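ABC transporter substrate-binding protein (Staphylococcus aureus subsp. aureus NCTC 8325, PDB 3UN6) probably serves as the substrate-binding component of an ABC-type importer and binds zinc, its physiological ligand being unestablished. Local coordinates at residues I44-N49 with A218-L223; L96-K101 with S289-I294; L208-D213 with A276-Y281. All coordinates share one frame; numbering follows the deposited sequence.

How the contacts relate
Along the chain contact 3 is nested in the loop closed by contact 2, and contact 1 alternates with both. Contact 1 holds a zinc ion near the centre of the chain, where strands 36-41 and 221-225 of the five-stranded sheet end or begin. Contact 2, its centre about 14 Å away, packs two helices beside that sheet, and Tyr219 lies against Gly290 and Tyr291. Contact 3, centred about 12 Å from contact 1, joins two partners of strand 112-122 in the second sheet; Thr45 probably hydrogen-bonds to both Thr279 and Tyr281. Distant parts of the sequence thus meet at the zinc site, while contacts 2 and 3, centres about 20 Å apart, both adjoin it without touching each other.

Contact 1 (I44-N49 with A218-L223). With ZN (zinc ion), chain B.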
ATOM      1  N   ILE A  44      -7.342   0.970  -3.109  1.00 22.57           N
ATOM      2  CA  ILE A  44      -6.429   0.011  -3.678  1.00 21.94           C
ATOM      3  C   ILE A  44      -6.550  -1.245  -2.819  1.00 21.73           C
ATOM      4  O   ILE A  44      -7.046  -1.172  -1.694  1.00 21.17           O
ATOM      5  CB  ILE A  44      -5.016   0.526  -3.622  1.00 20.70           C
ATOM      6  CG1 ILE A  44      -4.660   0.934  -2.174  1.00 18.83           C
ATOM      7  CG2 ILE A  44      -4.853   1.716  -4.591  1.00 21.11           C
ATOM      8  CD1 ILE A  44      -3.237   1.458  -1.993  1.00 17.43           C
ATOM      9  N   THR A  45      -6.110  -2.386  -3.334  1.00 22.40           N
ATOM     10  CA  THR A  45      -6.208  -3.647  -2.568  1.00 22.56           C
ATOM     11  C   THR A  45      -5.425  -3.599  -1.261  1.00 22.38           C
ATOM     12  O   THR A  45      -5.720  -4.354  -0.326  1.00 23.76           O
ATOM     13  CB  THR A  45      -5.701  -4.869  -3.351  1.00 23.39           C
ATOM     14  OG1 THR A  45      -4.286  -4.765  -3.559  1.00 23.84           O
ATOM     15  CG2 THR A  45      -6.438  -5.017  -4.687  1.00 21.86           C
ATOM     16  N   HIS A  46      -4.448  -2.707  -1.176  1.00 20.92           N
ATOM     17  CA  HIS A  46      -3.642  -2.631   0.021  1.00 21.84           C
ATOM     18  C   HIS A  46      -4.389  -2.111   1.224  1.00 22.35           C
ATOM     19  O   HIS A  46      -3.913  -2.263   2.352  1.00 23.38           O
ATOM     20  CB  HIS A  46      -2.368  -1.815  -0.198  1.00 20.92           C
ATOM     21  CG  HIS A  46      -1.499  -2.358  -1.283  1.00 22.18           C
ATOM     22  ND1 HIS A  46      -0.348  -1.732  -1.692  1.00 20.05           N
ATOM     23  CD2 HIS A  46      -1.649  -3.439  -2.086  1.00 23.17           C
ATOM     24  CE1 HIS A  46       0.203  -2.426  -2.668  1.00 26.46           C
ATOM     25  NE2 HIS A  46      -0.570  -3.467  -2.931  1.00 23.74           N
ATOM     26  N   SER A  47      -5.560  -1.527   0.998  1.00 22.07           N
ATOM     27  CA  SER A  47      -6.353  -0.996   2.094  1.00 21.67           C
ATOM     28  C   SER A  47      -7.643  -1.756   2.316  1.00 22.83           C
ATOM     29  O   SER A  47      -8.422  -1.373   3.176  1.00 24.86           O
ATOM     30  CB  SER A  47      -6.691   0.488   1.802  1.00 22.02           C
ATOM     31  OG  SER A  47      -7.691   0.572   0.806  1.00 26.30           O
ATOM     32  N   ALA A  48      -7.864  -2.842   1.565  1.00 23.50           N
ATOM     33  CA  ALA A  48      -9.126  -3.579   1.584  1.00 23.17           C
ATOM     34  C   ALA A  48      -9.446  -4.267   2.915  1.00 24.13           C
ATOM     35  O   ALA A  48     -10.612  -4.512   3.201  1.00 23.22           O
ATOM     36  CB  ALA A  48      -9.145  -4.602   0.454  1.00 23.31           C
ATOM     37  N   ASN A  49      -8.432  -4.572   3.726  1.00 22.70           N
ATOM     38  CA  ASN A  49      -8.704  -5.179   5.032  1.00 24.13           C
ATOM     39  C   ASN A  49      -9.454  -4.198   5.951  1.00 24.29           C
ATOM     40  O   ASN A  49     -10.128  -4.620   6.858  1.00 25.16           O
ATOM     41  CB  ASN A  49      -7.440  -5.693   5.731  1.00 24.40           C
ATOM     42  CG  ASN A  49      -7.765  -6.661   6.862  1.00 23.05           C
ATOM     43  OD1 ASN A  49      -8.572  -7.565   6.701  1.00 26.12           O
ATOM     44  ND2 ASN A  49      -7.152  -6.460   8.006  1.00 23.82           N
ATOM     45  N   ALA A 218       7.903  -7.767  -0.600  1.00 27.31           N
ATOM     46  CA  ALA A 218       8.315  -6.448  -0.187  1.00 25.89           C
ATOM     47  C   ALA A 218       7.139  -5.789   0.518  1.00 25.37           C
ATOM     48  O   ALA A 218       6.026  -5.779   0.008  1.00 26.10           O
ATOM     49  CB  ALA A 218       8.726  -5.613  -1.405  1.00 25.37           C
ATOM     50  N   TYR A 219       7.359  -5.240   1.699  1.00 25.00           N
ATOM     51  CA  TYR A 219       6.279  -4.556   2.360  1.00 22.68           C
ATOM     52  C   TYR A 219       5.942  -3.288   1.563  1.00 22.78           C
ATOM     53  O   TYR A 219       6.834  -2.651   0.969  1.00 22.89           O
ATOM     54  CB  TYR A 219       6.635  -4.204   3.803  1.00 23.38           C
ATOM     55  CG  TYR A 219       6.790  -5.360   4.760  1.00 21.46           C
ATOM     56  CD1 TYR A 219       6.294  -6.637   4.464  1.00 21.15           C
ATOM     57  CD2 TYR A 219       7.321  -5.145   6.025  1.00 24.46           C
ATOM     58  CE1 TYR A 219       6.407  -7.679   5.384  1.00 24.36           C
ATOM     59  CE2 TYR A 219       7.416  -6.165   6.954  1.00 26.29           C
ATOM     60  CZ  TYR A 219       6.964  -7.432   6.629  1.00 25.05           C
ATOM     61  OH  TYR A 219       7.068  -8.438   7.553  1.00 29.75           O
ATOM     62  N   CYS A 220       4.651  -2.951   1.518  1.00 21.09           N
ATOM     63  CA  CYS A 220       4.197  -1.742   0.843  1.00 19.97           C
ATOM     64  C   CYS A 220       3.376  -0.850   1.784  1.00 18.52           C
ATOM     65  O   CYS A 220       3.866   0.143   2.270  1.00 21.31           O
ATOM     66  CB  CYS A 220       3.417  -2.081  -0.424  1.00 18.61           C
ATOM     67  SG  CYS A 220       3.006  -0.604  -1.413  1.00 17.78           S
ATOM     68  N   CYS A 221       2.128  -1.192   2.030  1.00 19.40           N
ATOM     69  CA  CYS A 221       1.305  -0.385   2.905  1.00 19.14           C
ATOM     70  C   CYS A 221       1.165  -0.969   4.301  1.00 18.87           C
ATOM     71  O   CYS A 221       1.094  -2.184   4.483  1.00 19.79           O
ATOM     72  CB  CYS A 221      -0.077  -0.163   2.305  1.00 16.86           C
ATOM     73  SG  CYS A 221      -0.103   0.978   0.869  1.00 19.76           S
ATOM     74  N   VAL A 222       1.059  -0.078   5.278  1.00 20.50           N
ATOM     75  CA  VAL A 222       0.887  -0.453   6.691  1.00 19.73           C
ATOM     76  C   VAL A 222      -0.265   0.347   7.306  1.00 20.83           C
ATOM     77  O   VAL A 222      -0.610   1.437   6.833  1.00 19.30           O
ATOM     78  CB  VAL A 222       2.172  -0.120   7.545  1.00 20.45           C
ATOM     79  CG1 VAL A 222       3.271  -1.144   7.305  1.00 18.45           C
ATOM     80  CG2 VAL A 222       2.637   1.306   7.279  1.00 20.35           C
ATOM     81  N   LEU A 223      -0.877  -0.222   8.339  1.00 22.51           N
ATOM     82  CA  LEU A 223      -1.861   0.489   9.135  1.00 21.09           C
ATOM     83  C   LEU A 223      -1.062   1.232  10.199  1.00 21.88           C
ATOM     84  O   LEU A 223      -0.315   0.598  10.995  1.00 20.92           O
ATOM     85  CB  LEU A 223      -2.822  -0.466   9.819  1.00 21.60           C
ATOM     86  CG  LEU A 223      -3.828   0.163  10.806  1.00 22.89           C
ATOM     87  CD1 LEU A 223      -4.744   1.117  10.114  1.00 18.09           C
ATOM     88  CD2 LEU A 223      -4.639  -0.946  11.512  1.00 21.23           C
TER
HETATM   89 ZN    ZN B 325       0.717  -0.050  -0.996  1.00 23.00          ZN
HETATM   90  O   HOH W   1       0.276   1.503  -2.757  1.00 17.68           O
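His46 and the consecutive cysteines Cys220 and Cys221 converge on a zinc ion, and the metal accounts for almost everything that passes between the segments. The imidazole points ND1 at zinc, 2.1 Å away, with CG and CE1 at nearly equal distances from the ion, so the ring meets it squarely. Zinc is also 2.4 Å from Cys220 SG and 2.3 Å from Cys221 SG, and both sulfurs sit at the edge of the imidazole, not over its faces. Water 1, 2.4 Å from the zinc, completes a distorted tetrahedron in which the angle SG-ZN-SG opens to about 126°.

In this PBP-clan fold, His46 lies in the short 3-10 segment that leads from strand 36-41 into helix 48-58, while the cysteines stand at the start of strand 221-225 of the same sheet. Neighbours on a regular strand would point to opposite sides; here the backbone turns at Cys220, still loop, and different first torsions bring both sulfurs to the metal. Cys220 SG extends anti to the backbone N (chi1 -173°), whereas Cys221 SG lies beside it (chi1 -72°). The His46 ring is also stacked with that of His114, and NE2 makes a weak hydrogen bond to Gly117 O, which probably helps to fix the ring's rotation. Ile44 adds its CD1 methyl 4.3 Å from Cys221 SG; its side chain also lies about 4 Å from a second zinc.

Contact 2 (L96-K101 with S289-I294); sequences LAMKSK and SGYQEI
Segments 96-101 and 289-294, on helices 94-102 and 288-300, keep their backbones apart, the nearest CA atoms being those of Met98 and Ile294 at 10.0 Å, and side chains bridge the gap. Met98, present as selenomethionine, reaches from the first helix between Tyr291 and Ile294 of the second to make a Met-aromatic contact. In the PBP-clan fold of this binding protein, helix 94-102 follows directly on strand 89-93 of the five-stranded sheet, and the contact ties it to a helix from near the end of the chain.

Met98 and Tyr291 approach from opposite directions. The selenium does not lie squarely over the phenol but meets it obliquely, 5.0 Å from the ring centroid and 55° off the normal, with Tyr291 CE2 the closest ring carbon to SE at 4.0 Å. A bend at the end of the chain (chi3 62°) carries the methyl CE back toward the phenol oxygen, so CG and CE both lie 3.9 Å from Tyr291 OH. That hydroxyl hydrogen-bonds to Pro307 O, while its contact with Met98 is van der Waals. With CG anti to the backbone N (chi1 -178°), the Tyr291 ring extends toward the first helix.

Phe312 and Pro306 also touch Met98. Ile294 presents its CG2 branch to the selenomethionine, whereas CG1 leads away and carries CD1 toward Tyr219 O. Between the two segments, the closest approach is Met98 SE to Ile294 CG2, at 3.7 Å.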
ATOM      1  N   LEU A  96       6.655   6.384   3.180  1.00 23.61           N
ATOM      2  CA  LEU A  96       6.064   7.722   3.373  1.00 24.29           C
ATOM      3  C   LEU A  96       5.835   7.978   4.856  1.00 23.90           C
ATOM      4  O   LEU A  96       6.145   9.060   5.380  1.00 24.88           O
ATOM      5  CB  LEU A  96       4.744   7.815   2.594  1.00 24.40           C
ATOM      6  CG  LEU A  96       4.013   9.155   2.567  1.00 27.98           C
ATOM      7  CD1 LEU A  96       4.938  10.310   2.140  1.00 25.94           C
ATOM      8  CD2 LEU A  96       2.763   9.051   1.653  1.00 27.43           C
ATOM      9  N   ALA A  97       5.274   6.972   5.519  1.00 23.48           N
ATOM     10  CA  ALA A  97       5.060   6.999   6.970  1.00 23.42           C
ATOM     11  C   ALA A  97       6.418   7.052   7.738  1.00 22.90           C
ATOM     12  O   ALA A  97       6.558   7.761   8.720  1.00 22.08           O
ATOM     13  CB  ALA A  97       4.232   5.779   7.390  1.00 21.33           C
HETATM   14  N   MSE A  98       7.417   6.306   7.271  1.00 24.77           N
HETATM   15  CA  MSE A  98       8.761   6.324   7.885  1.00 24.28           C
HETATM   16  C   MSE A  98       9.417   7.714   7.778  1.00 24.73           C
HETATM   17  O   MSE A  98      10.047   8.189   8.710  1.00 25.59           O
HETATM   18  CB  MSE A  98       9.669   5.294   7.199  1.00 26.32           C
HETATM   19  CG  MSE A  98       9.367   3.849   7.558  1.00 25.66           C
HETATM   20 SE   MSE A  98      10.100   2.533   6.297  1.00 27.86          SE
HETATM   21  CE  MSE A  98      11.981   2.944   6.553  1.00 24.30           C
ATOM     22  N   LYS A  99       9.281   8.348   6.618  1.00 23.99           N
ATOM     23  CA  LYS A  99       9.831   9.677   6.387  1.00 25.76           C
ATOM     24  C   LYS A  99       9.141  10.678   7.303  1.00 25.03           C
ATOM     25  O   LYS A  99       9.797  11.473   7.956  1.00 26.03           O
ATOM     26  CB  LYS A  99       9.636  10.083   4.925  1.00 26.45           C
ATOM     27  CG  LYS A  99      10.004  11.512   4.608  1.00 29.42           C
ATOM     28  CD  LYS A  99      11.467  11.783   4.821  1.00 29.74           C
ATOM     29  CE  LYS A  99      11.788  13.233   4.469  1.00 32.36           C
ATOM     30  NZ  LYS A  99      13.190  13.615   4.785  1.00 30.95           N
ATOM     31  N   SER A 100       7.817  10.621   7.350  1.00 25.01           N
ATOM     32  CA  SER A 100       7.039  11.482   8.214  1.00 26.52           C
ATOM     33  C   SER A 100       7.512  11.259   9.659  1.00 27.38           C
ATOM     34  O   SER A 100       7.722  12.205  10.415  1.00 25.13           O
ATOM     35  CB  SER A 100       5.553  11.184   8.049  1.00 27.44           C
ATOM     36  OG  SER A 100       4.781  12.129   8.773  1.00 33.58           O
ATOM     37  N   LYS A 101       7.721  10.000  10.032  1.00 27.64           N
ATOM     38  CA  LYS A 101       8.236   9.688  11.375  1.00 27.47           C
ATOM     39  C   LYS A 101       9.628  10.313  11.595  1.00 29.81           C
ATOM     40  O   LYS A 101       9.889  10.911  12.638  1.00 30.87           O
ATOM     41  CB  LYS A 101       8.323   8.172  11.583  1.00 28.67           C
ATOM     42  CG  LYS A 101       8.644   7.743  13.004  1.00 29.42           C
ATOM     43  CD  LYS A 101       7.397   7.988  13.858  1.00 33.48           C
ATOM     44  CE  LYS A 101       7.623   7.818  15.313  1.00 34.43           C
ATOM     45  NZ  LYS A 101       6.402   8.227  16.063  1.00 29.96           N
ATOM     46  N   SER A 289      12.330  -8.683  10.154  1.00 28.34           N
ATOM     47  CA  SER A 289      13.061  -9.018   8.938  1.00 29.55           C
ATOM     48  C   SER A 289      12.508  -8.258   7.731  1.00 28.74           C
ATOM     49  O   SER A 289      13.263  -7.686   6.925  1.00 27.74           O
ATOM     50  CB  SER A 289      13.029 -10.542   8.707  1.00 31.29           C
ATOM     51  OG  SER A 289      11.681 -10.995   8.608  1.00 34.15           O
ATOM     52  N   GLY A 290      11.185  -8.233   7.609  1.00 28.07           N
ATOM     53  CA  GLY A 290      10.551  -7.508   6.514  1.00 26.61           C
ATOM     54  C   GLY A 290      10.794  -6.019   6.626  1.00 26.36           C
ATOM     55  O   GLY A 290      11.024  -5.327   5.616  1.00 27.22           O
ATOM     56  N   TYR A 291      10.740  -5.506   7.849  1.00 25.96           N
ATOM     57  CA  TYR A 291      10.983  -4.079   8.070  1.00 26.03           C
ATOM     58  C   TYR A 291      12.449  -3.730   7.734  1.00 27.09           C
ATOM     59  O   TYR A 291      12.753  -2.693   7.111  1.00 25.04           O
ATOM     60  CB  TYR A 291      10.637  -3.674   9.513  1.00 26.12           C
ATOM     61  CG  TYR A 291      10.841  -2.211   9.753  1.00 25.94           C
ATOM     62  CD1 TYR A 291      11.976  -1.728  10.395  1.00 23.52           C
ATOM     63  CD2 TYR A 291       9.906  -1.290   9.294  1.00 29.10           C
ATOM     64  CE1 TYR A 291      12.163  -0.337  10.588  1.00 21.66           C
ATOM     65  CE2 TYR A 291      10.093   0.054   9.467  1.00 26.91           C
ATOM     66  CZ  TYR A 291      11.219   0.530  10.118  1.00 25.59           C
ATOM     67  OH  TYR A 291      11.357   1.893  10.286  1.00 26.53           O
ATOM     68  N   GLN A 292      13.356  -4.608   8.135  1.00 27.11           N
ATOM     69  CA  GLN A 292      14.753  -4.382   7.898  1.00 28.43           C
ATOM     70  C   GLN A 292      15.060  -4.338   6.395  1.00 28.18           C
ATOM     71  O   GLN A 292      15.951  -3.599   5.959  1.00 28.72           O
ATOM     72  CB  GLN A 292      15.587  -5.454   8.601  1.00 29.04           C
ATOM     73  CG  GLN A 292      17.070  -5.111   8.620  1.00 35.95           C
ATOM     74  CD  GLN A 292      17.441  -4.004   9.625  1.00 39.32           C
ATOM     75  OE1 GLN A 292      17.571  -2.840   9.263  1.00 42.09           O
ATOM     76  NE2 GLN A 292      17.608  -4.378  10.880  1.00 35.68           N
ATOM     77  N   GLU A 293      14.335  -5.128   5.600  1.00 27.55           N
ATOM     78  CA  GLU A 293      14.530  -5.112   4.142  1.00 28.10           C
ATOM     79  C   GLU A 293      14.213  -3.729   3.578  1.00 25.56           C
ATOM     80  O   GLU A 293      14.927  -3.229   2.698  1.00 24.55           O
ATOM     81  CB  GLU A 293      13.630  -6.140   3.447  1.00 28.27           C
ATOM     82  CG  GLU A 293      13.833  -6.234   1.936  1.00 34.94           C
ATOM     83  CD  GLU A 293      13.014  -7.366   1.294  1.00 41.34           C
ATOM     84  OE1 GLU A 293      11.768  -7.402   1.466  1.00 42.39           O
ATOM     85  OE2 GLU A 293      13.631  -8.210   0.606  1.00 40.74           O
ATOM     86  N   ILE A 294      13.119  -3.127   4.047  1.00 24.41           N
ATOM     87  CA  ILE A 294      12.734  -1.769   3.586  1.00 23.73           C
ATOM     88  C   ILE A 294      13.744  -0.722   4.045  1.00 24.93           C
ATOM     89  O   ILE A 294      14.138   0.152   3.258  1.00 27.62           O
ATOM     90  CB  ILE A 294      11.306  -1.362   4.028  1.00 22.98           C
ATOM     91  CG1 ILE A 294      10.270  -2.328   3.408  1.00 24.17           C
ATOM     92  CG2 ILE A 294      10.990   0.147   3.617  1.00 20.95           C
ATOM     93  CD1 ILE A 294      10.369  -2.444   1.870  1.00 20.99           C
TER

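Contact 3 (L208-D213 with A276-Y281)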
ATOM      1  N   LEU A 208       4.008  -6.081 -17.062  1.00 29.74           N
ATOM      2  CA  LEU A 208       5.367  -6.558 -17.303  1.00 30.49           C
ATOM      3  C   LEU A 208       5.872  -7.446 -16.185  1.00 30.72           C
ATOM      4  O   LEU A 208       6.560  -8.421 -16.447  1.00 31.42           O
ATOM      5  CB  LEU A 208       6.322  -5.391 -17.489  1.00 30.59           C
ATOM      6  CG  LEU A 208       6.054  -4.525 -18.716  1.00 31.05           C
ATOM      7  CD1 LEU A 208       6.982  -3.340 -18.699  1.00 28.75           C
ATOM      8  CD2 LEU A 208       6.239  -5.359 -19.962  1.00 33.30           C
ATOM      9  N   LYS A 209       5.504  -7.136 -14.943  1.00 29.70           N
ATOM     10  CA  LYS A 209       6.029  -7.880 -13.814  1.00 31.14           C
ATOM     11  C   LYS A 209       5.157  -7.689 -12.573  1.00 30.35           C
ATOM     12  O   LYS A 209       4.545  -6.635 -12.393  1.00 28.70           O
ATOM     13  CB  LYS A 209       7.432  -7.302 -13.531  1.00 32.24           C
ATOM     14  CG  LYS A 209       8.485  -8.269 -13.140  1.00 37.90           C
ATOM     15  CD  LYS A 209       8.872  -9.124 -14.304  1.00 41.59           C
ATOM     16  CE  LYS A 209      10.008 -10.054 -13.963  1.00 44.95           C
ATOM     17  NZ  LYS A 209      10.259 -11.017 -15.084  1.00 42.78           N
ATOM     18  N   HIS A 210       5.045  -8.725 -11.751  1.00 30.28           N
ATOM     19  CA  HIS A 210       4.414  -8.577 -10.459  1.00 30.58           C
ATOM     20  C   HIS A 210       5.533  -8.272  -9.451  1.00 30.14           C
ATOM     21  O   HIS A 210       6.673  -8.667  -9.647  1.00 30.40           O
ATOM     22  CB  HIS A 210       3.584  -9.811 -10.080  1.00 32.18           C
ATOM     23  CG  HIS A 210       2.239  -9.831 -10.733  1.00 34.52           C
ATOM     24  ND1 HIS A 210       1.959 -10.581 -11.852  1.00 39.66           N
ATOM     25  CD2 HIS A 210       1.112  -9.131 -10.458  1.00 39.66           C
ATOM     26  CE1 HIS A 210       0.711 -10.367 -12.223  1.00 41.07           C
ATOM     27  NE2 HIS A 210       0.174  -9.490 -11.394  1.00 43.78           N
ATOM     28  N   GLY A 211       5.217  -7.538  -8.395  1.00 31.09           N
ATOM     29  CA  GLY A 211       6.223  -7.209  -7.379  1.00 32.20           C
ATOM     30  C   GLY A 211       6.938  -8.452  -6.888  1.00 32.97           C
ATOM     31  O   GLY A 211       8.151  -8.441  -6.694  1.00 33.11           O
ATOM     32  N   ASP A 212       6.158  -9.523  -6.744  1.00 32.66           N
ATOM     33  CA  ASP A 212       6.608 -10.836  -6.297  1.00 34.01           C
ATOM     34  C   ASP A 212       7.829 -11.342  -7.059  1.00 33.87           C
ATOM     35  O   ASP A 212       8.679 -12.029  -6.493  1.00 33.00           O
ATOM     36  CB  ASP A 212       5.522 -11.903  -6.550  1.00 35.77           C
ATOM     37  CG  ASP A 212       4.104 -11.439  -6.219  1.00 39.58           C
ATOM     38  OD1 ASP A 212       3.300 -12.308  -5.818  1.00 42.62           O
ATOM     39  OD2 ASP A 212       3.774 -10.235  -6.365  1.00 45.22           O
ATOM     40  N   ASP A 213       7.878 -11.019  -8.348  1.00 33.20           N
ATOM     41  CA  ASP A 213       8.935 -11.459  -9.247  1.00 33.69           C
ATOM     42  C   ASP A 213      10.191 -10.633  -9.124  1.00 32.67           C
ATOM     43  O   ASP A 213      11.216 -10.990  -9.709  1.00 32.95           O
ATOM     44  CB  ASP A 213       8.496 -11.285 -10.719  1.00 34.58           C
ATOM     45  CG  ASP A 213       7.184 -11.967 -11.050  1.00 37.92           C
ATOM     46  OD1 ASP A 213       6.960 -13.065 -10.532  1.00 38.89           O
ATOM     47  OD2 ASP A 213       6.383 -11.402 -11.864  1.00 40.60           O
ATOM     48  N   ALA A 276      -7.464  -8.988  -6.740  1.00 23.45           N
ATOM     49  CA  ALA A 276      -7.508  -9.816  -5.559  1.00 25.86           C
ATOM     50  C   ALA A 276      -6.686 -11.093  -5.724  1.00 26.53           C
ATOM     51  O   ALA A 276      -6.089 -11.574  -4.753  1.00 26.61           O
ATOM     52  CB  ALA A 276      -8.961 -10.160  -5.221  1.00 25.73           C
ATOM     53  N   ALA A 277      -6.642 -11.628  -6.946  1.00 26.13           N
ATOM     54  CA  ALA A 277      -5.879 -12.835  -7.211  1.00 26.38           C
ATOM     55  C   ALA A 277      -4.409 -12.649  -6.838  1.00 27.26           C
ATOM     56  O   ALA A 277      -3.802 -13.585  -6.343  1.00 27.41           O
ATOM     57  CB  ALA A 277      -6.002 -13.265  -8.659  1.00 25.98           C
ATOM     58  N   TRP A 278      -3.852 -11.447  -7.031  1.00 26.03           N
ATOM     59  CA  TRP A 278      -2.421 -11.212  -6.759  1.00 26.67           C
ATOM     60  C   TRP A 278      -2.094 -10.523  -5.430  1.00 25.39           C
ATOM     61  O   TRP A 278      -0.932 -10.186  -5.172  1.00 24.26           O
ATOM     62  CB  TRP A 278      -1.772 -10.466  -7.945  1.00 28.06           C
ATOM     63  CG  TRP A 278      -1.753 -11.285  -9.194  1.00 29.82           C
ATOM     64  CD1 TRP A 278      -2.766 -11.407 -10.129  1.00 24.17           C
ATOM     65  CD2 TRP A 278      -0.712 -12.172  -9.616  1.00 34.74           C
ATOM     66  NE1 TRP A 278      -2.393 -12.287 -11.104  1.00 32.01           N
ATOM     67  CE2 TRP A 278      -1.138 -12.768 -10.822  1.00 32.15           C
ATOM     68  CE3 TRP A 278       0.553 -12.495  -9.110  1.00 36.87           C
ATOM     69  CZ2 TRP A 278      -0.346 -13.654 -11.531  1.00 36.95           C
ATOM     70  CZ3 TRP A 278       1.340 -13.377  -9.814  1.00 38.60           C
ATOM     71  CH2 TRP A 278       0.889 -13.954 -11.011  1.00 40.60           C
ATOM     72  N   THR A 279      -3.104 -10.334  -4.584  1.00 24.56           N
ATOM     73  CA  THR A 279      -2.913  -9.737  -3.281  1.00 24.37           C
ATOM     74  C   THR A 279      -3.212 -10.831  -2.256  1.00 24.11           C
ATOM     75  O   THR A 279      -3.999 -11.718  -2.524  1.00 24.37           O
ATOM     76  CB  THR A 279      -3.841  -8.521  -3.075  1.00 24.12           C
ATOM     77  OG1 THR A 279      -3.749  -7.647  -4.210  1.00 22.18           O
ATOM     78  CG2 THR A 279      -3.451  -7.735  -1.809  1.00 24.15           C
ATOM     79  N   SER A 280      -2.536 -10.817  -1.117  1.00 24.15           N
ATOM     80  CA  SER A 280      -2.858 -11.776  -0.053  1.00 25.82           C
ATOM     81  C   SER A 280      -2.917 -11.007   1.255  1.00 24.79           C
ATOM     82  O   SER A 280      -2.482  -9.850   1.331  1.00 22.57           O
ATOM     83  CB  SER A 280      -1.878 -12.958  -0.000  1.00 27.29           C
ATOM     84  OG  SER A 280      -0.659 -12.592   0.606  1.00 32.90           O
ATOM     85  N   TYR A 281      -3.514 -11.613   2.269  1.00 24.80           N
ATOM     86  CA  TYR A 281      -3.638 -10.984   3.575  1.00 24.82           C
ATOM     87  C   TYR A 281      -3.154 -11.972   4.662  1.00 26.17           C
ATOM     88  O   TYR A 281      -1.975 -12.271   4.716  1.00 28.38           O
ATOM     89  CB  TYR A 281      -5.075 -10.488   3.775  1.00 24.19           C
ATOM     90  CG  TYR A 281      -5.493  -9.518   2.694  1.00 23.05           C
ATOM     91  CD1 TYR A 281      -5.317  -8.145   2.856  1.00 22.67           C
ATOM     92  CD2 TYR A 281      -6.024  -9.968   1.490  1.00 25.81           C
ATOM     93  CE1 TYR A 281      -5.681  -7.258   1.866  1.00 26.35           C
ATOM     94  CE2 TYR A 281      -6.386  -9.088   0.488  1.00 24.02           C
ATOM     95  CZ  TYR A 281      -6.214  -7.732   0.677  1.00 23.91           C
ATOM     96  OH  TYR A 281      -6.543  -6.824  -0.317  1.00 21.16           O
TER
HETATM   97  O   HOH W   2       1.268  -8.991  -6.983  1.00 41.25           O
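The imidazole of His210 lies flat on the indole of Trp278 in a face-to-face stack, joining the end of strand 206-210 to the turn between helix 269-277 and strand 279-280. Both strands pair with strand 112-122 of the second sheet, where Leu208 and Lys209 form a classic beta bulge opposite Ile120. The stack is the tight part: the centroids of the imidazole and of the six-membered indole ring are 3.5 Å apart and the planes differ by only 7°. His210 CE1 sits over the indole, 3.3 Å from Trp278 CE2, while NE2 rests 3.3 Å from CD2 at the ring fusion. In both residues CG lies anti to the carbonyl carbon, and the side chains arrive at about a right angle although their ring planes are nearly parallel.

The carboxylate side is looser. Asp212 comes up at the edge of the indole, with OD1 4.3 Å from Trp278 CE3, beyond a close contact. Its other oxygen, OD2, lies within hydrogen-bonding distance of water 2, as does Trp278 O. Glu116 brings a second carboxylate close to Asp212, which would probably raise the proton affinity of the pair. Trp278 itself is exposed, just after helix 269-277. Behind His210, its own segment folds back: Asp213 N bonds to His210 O, and His210 N donates to Asp213 OD2 over 3.0 Å, from above the carboxylate plane, 40° out of it.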